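Local coordinates for twin-arginine translocation pathway signal protein (Burkholderia phytofirmans, PDB 2RJO) that probably works as a periplasmic sugar-binding protein, holding beta-D-galactopyranose in the cleft between its two lobes, at residues V91-N96 and P108-H113; H102-N107 and R281-C286; I186-M191 and I213-A218. All blocks are in the same frame, centred on the assembly; numbering follows the deposited sequence.

Contact 1: residues V91-N96 and P108-H113; sequences VTTIWN and PNYVAH. With GAL (beta-D-galactopyranose), chain B.
A parallel strand pair in the sheet of one lobe, of the kind found in periplasmic binding proteins, joins Val91-Ile94 to Tyr110-His113 and runs out into the galactose site. The strand axes lie 4.7 Å apart with their directions 17° apart. Two good backbone bonds define the register: Val91 N to Asn109 O, 2.8 Å, and Thr93 N to Ala112 O, 2.8 Å. Between them, Val111 N reaches Val91 O only weakly, its N-H angle being 126°.

Val91, Thr93, Tyr110 and His113 project on the same face of the sheet. Tyr110 lays its ring along the neighbouring strand, a direction set by a chi1 of -168°, which turns CG away from the backbone N: the ring edge at CD1 meets Val91 O, and farther on Thr93 OG1 makes a weak 3.3 Å bond to Tyr110 OH. On the other face, Thr92 OG1 is bonded to Gly260 O.

Beyond the strand, Trp95 turns one indole face to the sugar, GAL C4 lying 3.8 Å above the ring plane and toward its rim, while Tyr19 OH holds Trp95 NE1. Asn96 ND2, whose stronger partner is Pro71 O, gives GAL O6 a weak 3.1 Å bond.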
loop_
_atom_site.group_PDB
_atom_site.type_symbol
_atom_site.label_atom_id
_atom_site.label_comp_id
_atom_site.label_asym_id
_atom_site.label_seq_id
_atom_site.Cartn_x
_atom_site.Cartn_y
_atom_site.Cartn_z
ATOM N N VAL A 91 -9.330 -15.063 6.207
ATOM C CA VAL A 91 -9.009 -13.753 5.655
ATOM C C VAL A 91 -7.686 -13.161 6.113
ATOM O O VAL A 91 -7.265 -13.349 7.254
ATOM C CB VAL A 91 -10.124 -12.748 6.006
ATOM C CG1 VAL A 91 -10.199 -12.578 7.524
ATOM C CG2 VAL A 91 -9.867 -11.408 5.326
ATOM N N THR A 92 -7.050 -12.433 5.205
ATOM C CA THR A 92 -5.787 -11.764 5.473
ATOM C C THR A 92 -6.019 -10.282 5.201
ATOM O O THR A 92 -6.649 -9.921 4.211
ATOM C CB THR A 92 -4.660 -12.296 4.550
ATOM O OG1 THR A 92 -4.212 -13.565 5.037
ATOM C CG2 THR A 92 -3.475 -11.330 4.510
ATOM N N THR A 93 -5.520 -9.434 6.093
ATOM C CA THR A 93 -5.680 -7.989 5.950
ATOM C C THR A 93 -4.386 -7.316 5.510
ATOM O O THR A 93 -3.298 -7.758 5.860
ATOM C CB THR A 93 -6.151 -7.353 7.281
ATOM O OG1 THR A 93 -7.535 -7.654 7.481
ATOM C CG2 THR A 93 -5.986 -5.850 7.246
ATOM N N ILE A 94 -4.522 -6.242 4.742
ATOM C CA ILE A 94 -3.373 -5.494 4.255
ATOM C C ILE A 94 -3.545 -4.007 4.548
ATOM O O ILE A 94 -4.571 -3.429 4.212
ATOM C CB ILE A 94 -3.208 -5.631 2.722
ATOM C CG1 ILE A 94 -3.284 -7.099 2.301
ATOM C CG2 ILE A 94 -1.870 -5.047 2.296
ATOM C CD1 ILE A 94 -2.116 -7.930 2.776
ATOM N N TRP A 95 -2.545 -3.396 5.178
ATOM C CA TRP A 95 -2.566 -1.961 5.459
ATOM C C TRP A 95 -3.511 -1.397 6.522
ATOM O O TRP A 95 -3.060 -0.908 7.552
ATOM C CB TRP A 95 -2.820 -1.172 4.162
ATOM C CG TRP A 95 -1.688 -1.171 3.142
ATOM C CD1 TRP A 95 -1.776 -1.515 1.826
ATOM C CD2 TRP A 95 -0.316 -0.806 3.366
ATOM N NE1 TRP A 95 -0.548 -1.393 1.215
ATOM C CE2 TRP A 95 0.364 -0.959 2.135
ATOM C CE3 TRP A 95 0.402 -0.368 4.481
ATOM C CZ2 TRP A 95 1.729 -0.689 1.997
ATOM C CZ3 TRP A 95 1.770 -0.100 4.339
ATOM C CH2 TRP A 95 2.409 -0.263 3.109
ATOM N N ASN A 96 -4.817 -1.449 6.265
ATOM C CA ASN A 96 -5.797 -0.847 7.173
ATOM C C ASN A 96 -6.565 -1.744 8.145
ATOM O O ASN A 96 -7.140 -2.758 7.761
ATOM C CB ASN A 96 -6.825 -0.042 6.357
ATOM C CG ASN A 96 -6.187 0.974 5.426
ATOM O OD1 ASN A 96 -5.459 1.862 5.856
ATOM N ND2 ASN A 96 -6.467 0.844 4.135
ATOM N N PRO A 108 -9.090 -19.497 13.917
ATOM C CA PRO A 108 -7.963 -19.420 12.979
ATOM C C PRO A 108 -8.356 -18.655 11.701
ATOM O O PRO A 108 -7.538 -18.481 10.787
ATOM C CB PRO A 108 -7.707 -20.886 12.683
ATOM C CG PRO A 108 -9.143 -21.373 12.465
ATOM C CD PRO A 108 -9.940 -20.661 13.589
ATOM N N ASN A 109 -9.609 -18.201 11.655
ATOM C CA ASN A 109 -10.154 -17.497 10.496
ATOM C C ASN A 109 -9.412 -16.225 10.071
ATOM O O ASN A 109 -9.227 -15.984 8.886
ATOM C CB ASN A 109 -11.634 -17.194 10.740
ATOM C CG ASN A 109 -12.440 -18.450 11.065
ATOM O OD1 ASN A 109 -12.938 -19.137 10.172
ATOM N ND2 ASN A 109 -12.545 -18.765 12.348
ATOM N N TYR A 110 -8.992 -15.412 11.030
ATOM C CA TYR A 110 -8.253 -14.196 10.720
ATOM C C TYR A 110 -6.788 -14.618 10.695
ATOM O O TYR A 110 -6.101 -14.540 11.706
ATOM C CB TYR A 110 -8.472 -13.152 11.811
ATOM C CG TYR A 110 -7.987 -11.763 11.472
ATOM C CD1 TYR A 110 -7.267 -11.505 10.305
ATOM C CD2 TYR A 110 -8.251 -10.702 12.331
ATOM C CE1 TYR A 110 -6.826 -10.220 10.006
ATOM C CE2 TYR A 110 -7.820 -9.428 12.047
ATOM C CZ TYR A 110 -7.108 -9.185 10.885
ATOM O OH TYR A 110 -6.693 -7.902 10.619
ATOM N N VAL A 111 -6.330 -15.065 9.531
ATOM C CA VAL A 111 -4.967 -15.549 9.352
ATOM C C VAL A 111 -3.853 -14.560 9.657
ATOM O O VAL A 111 -2.933 -14.866 10.420
ATOM C CB VAL A 111 -4.766 -16.072 7.928
ATOM C CG1 VAL A 111 -3.353 -16.611 7.771
ATOM C CG2 VAL A 111 -5.798 -17.143 7.628
ATOM N N ALA A 112 -3.909 -13.377 9.058
ATOM C CA ALA A 112 -2.856 -12.414 9.319
ATOM C C ALA A 112 -3.108 -11.017 8.778
ATOM O O ALA A 112 -3.964 -10.803 7.927
ATOM C CB ALA A 112 -1.521 -12.945 8.770
ATOM N N HIS A 113 -2.351 -10.070 9.317
ATOM C CA HIS A 113 -2.397 -8.679 8.902
ATOM C C HIS A 113 -0.982 -8.379 8.419
ATOM O O HIS A 113 -0.005 -8.692 9.106
ATOM C CB HIS A 113 -2.742 -7.763 10.077
ATOM C CG HIS A 113 -2.715 -6.308 9.729
ATOM N ND1 HIS A 113 -3.562 -5.751 8.796
ATOM C CD2 HIS A 113 -1.915 -5.302 10.156
ATOM C CE1 HIS A 113 -3.286 -4.468 8.661
ATOM N NE2 HIS A 113 -2.289 -4.170 9.474
HETATM C C1 GAL B . -3.257 2.752 -1.905
HETATM C C2 GAL B . -1.794 3.233 -1.769
HETATM C C3 GAL B . -1.023 2.228 -0.885
HETATM C C4 GAL B . -1.705 2.160 0.493
HETATM C C5 GAL B . -3.171 1.703 0.250
HETATM C C6 GAL B . -3.881 1.632 1.586
HETATM O O1 GAL B . -3.985 3.695 -2.714
HETATM O O2 GAL B . -1.186 3.289 -3.058
HETATM O O3 GAL B . 0.326 2.658 -0.714
HETATM O O4 GAL B . -1.701 3.463 1.075
HETATM O O5 GAL B . -3.881 2.670 -0.593
HETATM O O6 GAL B . -5.209 1.208 1.346
#

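Contact 2: residues H102-N107 and R281-C286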
loop_
_atom_site.group_PDB
_atom_site.type_symbol
_atom_site.label_atom_id
_atom_site.label_comp_id
_atom_site.label_asym_id
_atom_site.label_seq_id
_atom_site.Cartn_x
_atom_site.Cartn_y
_atom_site.Cartn_z
ATOM N N HIS A 102 -6.870 -7.691 16.346
ATOM C CA HIS A 102 -5.722 -8.589 16.191
ATOM C C HIS A 102 -6.152 -9.964 15.688
ATOM O O HIS A 102 -7.169 -10.517 16.131
ATOM C CB HIS A 102 -4.995 -8.776 17.529
ATOM C CG HIS A 102 -4.534 -7.502 18.157
ATOM N ND1 HIS A 102 -3.547 -6.707 17.599
ATOM C CD2 HIS A 102 -4.926 -6.864 19.284
ATOM C CE1 HIS A 102 -3.363 -5.646 18.353
ATOM N NE2 HIS A 102 -4.189 -5.712 19.386
ATOM N N PRO A 103 -5.382 -10.539 14.749
ATOM C CA PRO A 103 -5.739 -11.862 14.230
ATOM C C PRO A 103 -5.823 -12.951 15.304
ATOM O O PRO A 103 -6.673 -13.840 15.221
ATOM C CB PRO A 103 -4.650 -12.145 13.188
ATOM C CG PRO A 103 -3.534 -11.215 13.553
ATOM C CD PRO A 103 -4.246 -9.972 14.006
ATOM N N TRP A 104 -4.954 -12.881 16.308
ATOM C CA TRP A 104 -4.961 -13.887 17.372
ATOM C C TRP A 104 -6.231 -13.871 18.222
ATOM O O TRP A 104 -6.466 -14.788 19.014
ATOM C CB TRP A 104 -3.717 -13.748 18.251
ATOM C CG TRP A 104 -3.404 -12.350 18.694
ATOM C CD1 TRP A 104 -4.006 -11.653 19.694
ATOM C CD2 TRP A 104 -2.388 -11.492 18.163
ATOM N NE1 TRP A 104 -3.431 -10.409 19.820
ATOM C CE2 TRP A 104 -2.440 -10.283 18.879
ATOM C CE3 TRP A 104 -1.451 -11.619 17.126
ATOM C CZ2 TRP A 104 -1.571 -9.221 18.620
ATOM C CZ3 TRP A 104 -0.590 -10.560 16.868
ATOM C CH2 TRP A 104 -0.664 -9.375 17.602
ATOM N N ASP A 105 -7.052 -12.837 18.060
ATOM C CA ASP A 105 -8.320 -12.767 18.782
ATOM C C ASP A 105 -9.405 -13.440 17.925
ATOM O O ASP A 105 -10.550 -13.590 18.362
ATOM C CB ASP A 105 -8.720 -11.313 19.089
ATOM C CG ASP A 105 -7.835 -10.666 20.160
ATOM O OD1 ASP A 105 -7.444 -11.356 21.126
ATOM O OD2 ASP A 105 -7.542 -9.458 20.042
ATOM N N TYR A 106 -9.046 -13.833 16.705
ATOM C CA TYR A 106 -9.999 -14.510 15.827
ATOM C C TYR A 106 -9.399 -15.780 15.220
ATOM O O TYR A 106 -9.504 -15.990 14.008
ATOM C CB TYR A 106 -10.469 -13.594 14.683
ATOM C CG TYR A 106 -11.334 -12.412 15.082
ATOM C CD1 TYR A 106 -10.764 -11.242 15.574
ATOM C CD2 TYR A 106 -12.715 -12.453 14.926
ATOM C CE1 TYR A 106 -11.544 -10.134 15.894
ATOM C CE2 TYR A 106 -13.515 -11.344 15.247
ATOM C CZ TYR A 106 -12.916 -10.187 15.727
ATOM O OH TYR A 106 -13.674 -9.067 16.012
ATOM N N ASN A 107 -8.765 -16.621 16.042
ATOM C CA ASN A 107 -8.178 -17.870 15.535
ATOM C C ASN A 107 -9.276 -18.837 15.077
ATOM O O ASN A 107 -10.289 -19.005 15.759
ATOM C CB ASN A 107 -7.333 -18.564 16.610
ATOM C CG ASN A 107 -6.106 -17.759 17.013
ATOM O OD1 ASN A 107 -5.619 -16.921 16.254
ATOM N ND2 ASN A 107 -5.589 -18.024 18.213
ATOM N N ARG A 281 4.406 -13.100 12.929
ATOM C CA ARG A 281 4.003 -13.870 11.756
ATOM C C ARG A 281 2.490 -13.772 11.601
ATOM O O ARG A 281 1.920 -14.231 10.614
ATOM C CB ARG A 281 4.452 -15.325 11.881
ATOM C CG ARG A 281 5.960 -15.440 11.784
ATOM C CD ARG A 281 6.426 -16.857 11.664
ATOM N NE ARG A 281 7.824 -16.894 11.256
ATOM C CZ ARG A 281 8.478 -18.009 10.948
ATOM N NH1 ARG A 281 7.858 -19.183 11.013
ATOM N NH2 ARG A 281 9.734 -17.944 10.536
ATOM N N ARG A 282 1.863 -13.143 12.591
ATOM C CA ARG A 282 0.419 -12.916 12.622
ATOM C C ARG A 282 0.138 -11.469 12.210
ATOM O O ARG A 282 -0.788 -11.203 11.448
ATOM C CB ARG A 282 -0.113 -13.189 14.029
ATOM C CG ARG A 282 -0.571 -14.623 14.233
ATOM C CD ARG A 282 -1.897 -14.832 13.500
ATOM N NE ARG A 282 -2.534 -16.073 13.892
ATOM C CZ ARG A 282 -3.846 -16.264 13.963
ATOM N NH1 ARG A 282 -4.691 -15.290 13.674
ATOM N NH2 ARG A 282 -4.313 -17.456 14.305
ATOM N N GLU A 283 0.938 -10.548 12.739
ATOM C CA GLU A 283 0.856 -9.123 12.419
ATOM C C GLU A 283 2.292 -8.759 12.079
ATOM O O GLU A 283 3.126 -8.601 12.970
ATOM C CB GLU A 283 0.388 -8.303 13.618
ATOM C CG GLU A 283 -1.088 -8.431 13.920
ATOM C CD GLU A 283 -1.574 -7.379 14.902
ATOM O OE1 GLU A 283 -0.731 -6.624 15.431
ATOM O OE2 GLU A 283 -2.799 -7.311 15.149
ATOM N N SER A 284 2.578 -8.632 10.787
ATOM C CA SER A 284 3.937 -8.362 10.340
ATOM C C SER A 284 4.201 -7.051 9.613
ATOM O O SER A 284 3.356 -6.540 8.880
ATOM C CB SER A 284 4.389 -9.503 9.419
ATOM O OG SER A 284 3.872 -10.762 9.837
ATOM N N PHE A 285 5.386 -6.502 9.842
ATOM C CA PHE A 285 5.836 -5.319 9.115
ATOM C C PHE A 285 6.739 -6.058 8.145
ATOM O O PHE A 285 7.539 -6.884 8.578
ATOM C CB PHE A 285 6.683 -4.389 9.988
ATOM C CG PHE A 285 5.943 -3.187 10.481
ATOM C CD1 PHE A 285 6.522 -2.342 11.421
ATOM C CD2 PHE A 285 4.662 -2.894 10.012
ATOM C CE1 PHE A 285 5.841 -1.219 11.892
ATOM C CE2 PHE A 285 3.972 -1.777 10.474
ATOM C CZ PHE A 285 4.560 -0.939 11.415
ATOM N N CYS A 286 6.613 -5.803 6.850
ATOM C CA CYS A 286 7.437 -6.518 5.886
ATOM C C CYS A 286 8.596 -5.669 5.391
ATOM O O CYS A 286 8.630 -4.456 5.598
ATOM C CB CYS A 286 6.584 -6.968 4.701
ATOM S SG CYS A 286 5.085 -7.841 5.201
#
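A His-carboxylate hydrogen bond, His102 to Glu283, joins the loop that follows strand 90-94 to the start of strand 283-291. His102 ND1 donates to Glu283 OE2 over 2.6 Å with an N-H angle of 159°. The oxygen lies close to the imidazole plane, whereas the donor approaches the syn side of OE2 from 31° out of the carboxylate plane. Beyond CG the Glu283 chain is extended, which carries the carboxylate across to the loop. Its other oxygen, OE1, is bonded to Tyr323 OH, and Lys97 forms a long, weak ion pair with OE2; these partners would probably help keep the group ionised.

Strand 283-291 pairs in parallel with strand 110-115 in the sheet of this lobe, so the loop between strands 90-94 and 110-115 packs on the start of the next strand. Residues 103-105 form a short 3-10 turn, and this turn presents Pro103 and Trp104 to the strand. Pro103 CD packs 3.5 Å from Glu283 CG, and Pro103 CG lies equally near Arg282 O. Trp104 holds CG between its backbone N and carbonyl carbon (chi1 47°), an arrangement that folds the indole back over His102 CB and extends its six-membered ring across Glu283. There Trp104 CH2 comes within 3.5 Å of Glu283 CD, while CE3 meets Arg282 CB at the ring edge, 3.7 Å away. Lys279 adds a cation-pi contact to the indole. Bent at chi2, the Arg282 chain carries its guanidinium alongside the turn, Trp104 CA over one face and Pro103 CB at the edge, 3.2 Å from Arg282 NH1.

Contact 3: residues I186-M191 and I213-A218; sequences IMQAWM and IEALRA
The axes of helix segments 186-191 and 213-218 approach to 8.9 Å and cross at -48°, with Gln188 and Ala215 closest at 6.0 Å between CA atoms. Ala215 lies at the crossing and points toward the other helix. Its methyl meets two side chains at once: Met187 CB at 3.5 Å, tighter than ordinary van der Waals contact, and the terminal CE of Met191 at 3.6 Å. Both methionines are selenomethionine.

The extended chi2 (172°) sets Met191 SE 4.0 Å from Leu216 CD2, the two side chains crossing at about a right angle, and the bend at chi3 (-106°) turns CE onto Ala215 CB. Met187 bends at chi2, and its SE stands 4.4 Å from the same Leu216 CD2. At the margin, the aliphatic part of Gln188 touches the Ala215 methyl through CG. No hydrogen bond spans the pair, so the evidence is for purely apolar packing.

Met187 also reaches Val140 and Val201 on the strands beneath. Helices 180-194 and 206-218, each linking successive strands of one four-stranded parallel sheet, thus pack side by side, as expected of consecutive beta-alpha-beta crossovers in a Rossmann-like lobe.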
loop_
_atom_site.group_PDB
_atom_site.type_symbol
_atom_site.label_atom_id
_atom_site.label_comp_id
_atom_site.label_asym_id
_atom_site.label_seq_id
_atom_site.Cartn_x
_atom_site.Cartn_y
_atom_site.Cartn_z
ATOM N N ILE A 186 -4.760 20.110 -6.952
ATOM C CA ILE A 186 -4.222 20.630 -5.698
ATOM C C ILE A 186 -2.807 21.181 -5.943
ATOM O O ILE A 186 -2.419 22.193 -5.356
ATOM C CB ILE A 186 -4.173 19.533 -4.609
ATOM C CG1 ILE A 186 -5.596 19.151 -4.183
ATOM C CG2 ILE A 186 -3.396 20.024 -3.406
ATOM C CD1 ILE A 186 -5.652 18.061 -3.111
HETATM N N MSE A 187 -2.045 20.512 -6.809
HETATM C CA MSE A 187 -0.693 20.948 -7.137
HETATM C C MSE A 187 -0.768 22.280 -7.867
HETATM O O MSE A 187 0.053 23.170 -7.649
HETATM C CB MSE A 187 0.002 19.926 -8.042
HETATM C CG MSE A 187 1.227 19.248 -7.429
HETATM SE SE MSE A 187 2.617 20.335 -7.061
HETATM C CE MSE A 187 2.877 20.013 -5.487
ATOM N N GLN A 188 -1.761 22.403 -8.743
ATOM C CA GLN A 188 -1.955 23.622 -9.518
ATOM C C GLN A 188 -2.204 24.809 -8.609
ATOM O O GLN A 188 -1.548 25.841 -8.742
ATOM C CB GLN A 188 -3.142 23.474 -10.470
ATOM C CG GLN A 188 -2.929 22.454 -11.547
ATOM C CD GLN A 188 -4.045 22.462 -12.558
ATOM O OE1 GLN A 188 -5.214 22.193 -12.227
ATOM N NE2 GLN A 188 -3.700 22.768 -13.808
ATOM N N ALA A 189 -3.161 24.660 -7.696
ATOM C CA ALA A 189 -3.505 25.726 -6.764
ATOM C C ALA A 189 -2.312 26.102 -5.886
ATOM O O ALA A 189 -2.165 27.266 -5.508
ATOM C CB ALA A 189 -4.681 25.311 -5.892
ATOM N N TRP A 190 -1.472 25.125 -5.550
ATOM C CA TRP A 190 -0.289 25.397 -4.731
ATOM C C TRP A 190 0.744 26.223 -5.488
ATOM O O TRP A 190 1.433 27.055 -4.900
ATOM C CB TRP A 190 0.401 24.109 -4.287
ATOM C CG TRP A 190 -0.164 23.462 -3.059
ATOM C CD1 TRP A 190 -0.853 24.065 -2.047
ATOM C CD2 TRP A 190 -0.017 22.090 -2.683
ATOM N NE1 TRP A 190 -1.142 23.153 -1.064
ATOM C CE2 TRP A 190 -0.638 21.931 -1.427
ATOM C CE3 TRP A 190 0.588 20.976 -3.285
ATOM C CZ2 TRP A 190 -0.672 20.698 -0.759
ATOM C CZ3 TRP A 190 0.552 19.749 -2.617
ATOM C CH2 TRP A 190 -0.072 19.626 -1.373
HETATM N N MSE A 191 0.880 25.962 -6.784
HETATM C CA MSE A 191 1.846 26.698 -7.595
HETATM C C MSE A 191 1.395 28.131 -7.811
HETATM O O MSE A 191 2.210 29.034 -7.944
HETATM C CB MSE A 191 2.040 26.007 -8.938
HETATM C CG MSE A 191 2.961 24.821 -8.857
HETATM SE SE MSE A 191 2.979 23.926 -10.396
HETATM C CE MSE A 191 1.976 22.488 -9.882
ATOM N N ILE A 213 3.383 15.497 -10.572
ATOM C CA ILE A 213 4.280 15.659 -11.704
ATOM C C ILE A 213 3.551 16.045 -12.987
ATOM O O ILE A 213 4.135 16.670 -13.864
ATOM C CB ILE A 213 5.100 14.384 -11.942
ATOM C CG1 ILE A 213 6.026 14.146 -10.744
ATOM C CG2 ILE A 213 5.889 14.508 -13.232
ATOM C CD1 ILE A 213 6.729 12.788 -10.739
ATOM N N GLU A 214 2.279 15.681 -13.103
ATOM C CA GLU A 214 1.512 16.040 -14.293
ATOM C C GLU A 214 1.201 17.527 -14.274
ATOM O O GLU A 214 1.108 18.168 -15.320
ATOM C CB GLU A 214 0.213 15.251 -14.360
ATOM C CG GLU A 214 0.407 13.789 -14.721
ATOM C CD GLU A 214 -0.875 12.989 -14.585
ATOM O OE1 GLU A 214 -1.452 12.985 -13.476
ATOM O OE2 GLU A 214 -1.302 12.367 -15.588
ATOM N N ALA A 215 1.032 18.069 -13.074
ATOM C CA ALA A 215 0.758 19.480 -12.901
ATOM C C ALA A 215 2.057 20.243 -13.173
ATOM O O ALA A 215 2.052 21.271 -13.844
ATOM C CB ALA A 215 0.265 19.745 -11.485
ATOM N N LEU A 216 3.170 19.744 -12.646
ATOM C CA LEU A 216 4.461 20.391 -12.883
ATOM C C LEU A 216 4.765 20.409 -14.383
ATOM O O LEU A 216 5.180 21.430 -14.927
ATOM C CB LEU A 216 5.586 19.649 -12.163
ATOM C CG LEU A 216 5.543 19.636 -10.641
ATOM C CD1 LEU A 216 6.668 18.739 -10.128
ATOM C CD2 LEU A 216 5.670 21.047 -10.096
ATOM N N ARG A 217 4.555 19.274 -15.042
ATOM C CA ARG A 217 4.797 19.166 -16.473
ATOM C C ARG A 217 3.977 20.212 -17.235
ATOM O O ARG A 217 4.445 20.787 -18.214
ATOM C CB ARG A 217 4.438 17.758 -16.953
ATOM C CG ARG A 217 4.538 17.566 -18.463
ATOM C CD ARG A 217 4.288 16.106 -18.872
ATOM N NE ARG A 217 5.330 15.209 -18.373
ATOM C CZ ARG A 217 5.258 14.516 -17.239
ATOM N NH1 ARG A 217 4.182 14.596 -16.465
ATOM N NH2 ARG A 217 6.279 13.749 -16.864
ATOM N N ALA A 218 2.757 20.464 -16.772
ATOM C CA ALA A 218 1.885 21.447 -17.413
ATOM C C ALA A 218 2.422 22.873 -17.255
ATOM O O ALA A 218 2.064 23.765 -18.015
ATOM C CB ALA A 218 0.481 21.359 -16.833
#

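How the contacts relate
Contacts 1 and 2 share one sheet: strand 110-115 lies between strands 90-94 and 283-291, and His113 bonds through its backbone N to Arg282 O and through its O to Ser284 N. Their centres are 7 Å apart. Contact 3 lies on the opposite side of the chain's centre, about 38 Å from contact 1 and 40 Å from contact 2 between centres, in the lobe with the other sheet. Chemistry follows place. Contact 1 is buried backbone pairing that runs into the sugar site; contact 2, only partly buried, sets charged side chains at a strand's start against a histidine, a proline and a tryptophan of a loop; contact 3 is buried, apolar helix packing without hydrogen bonds across it.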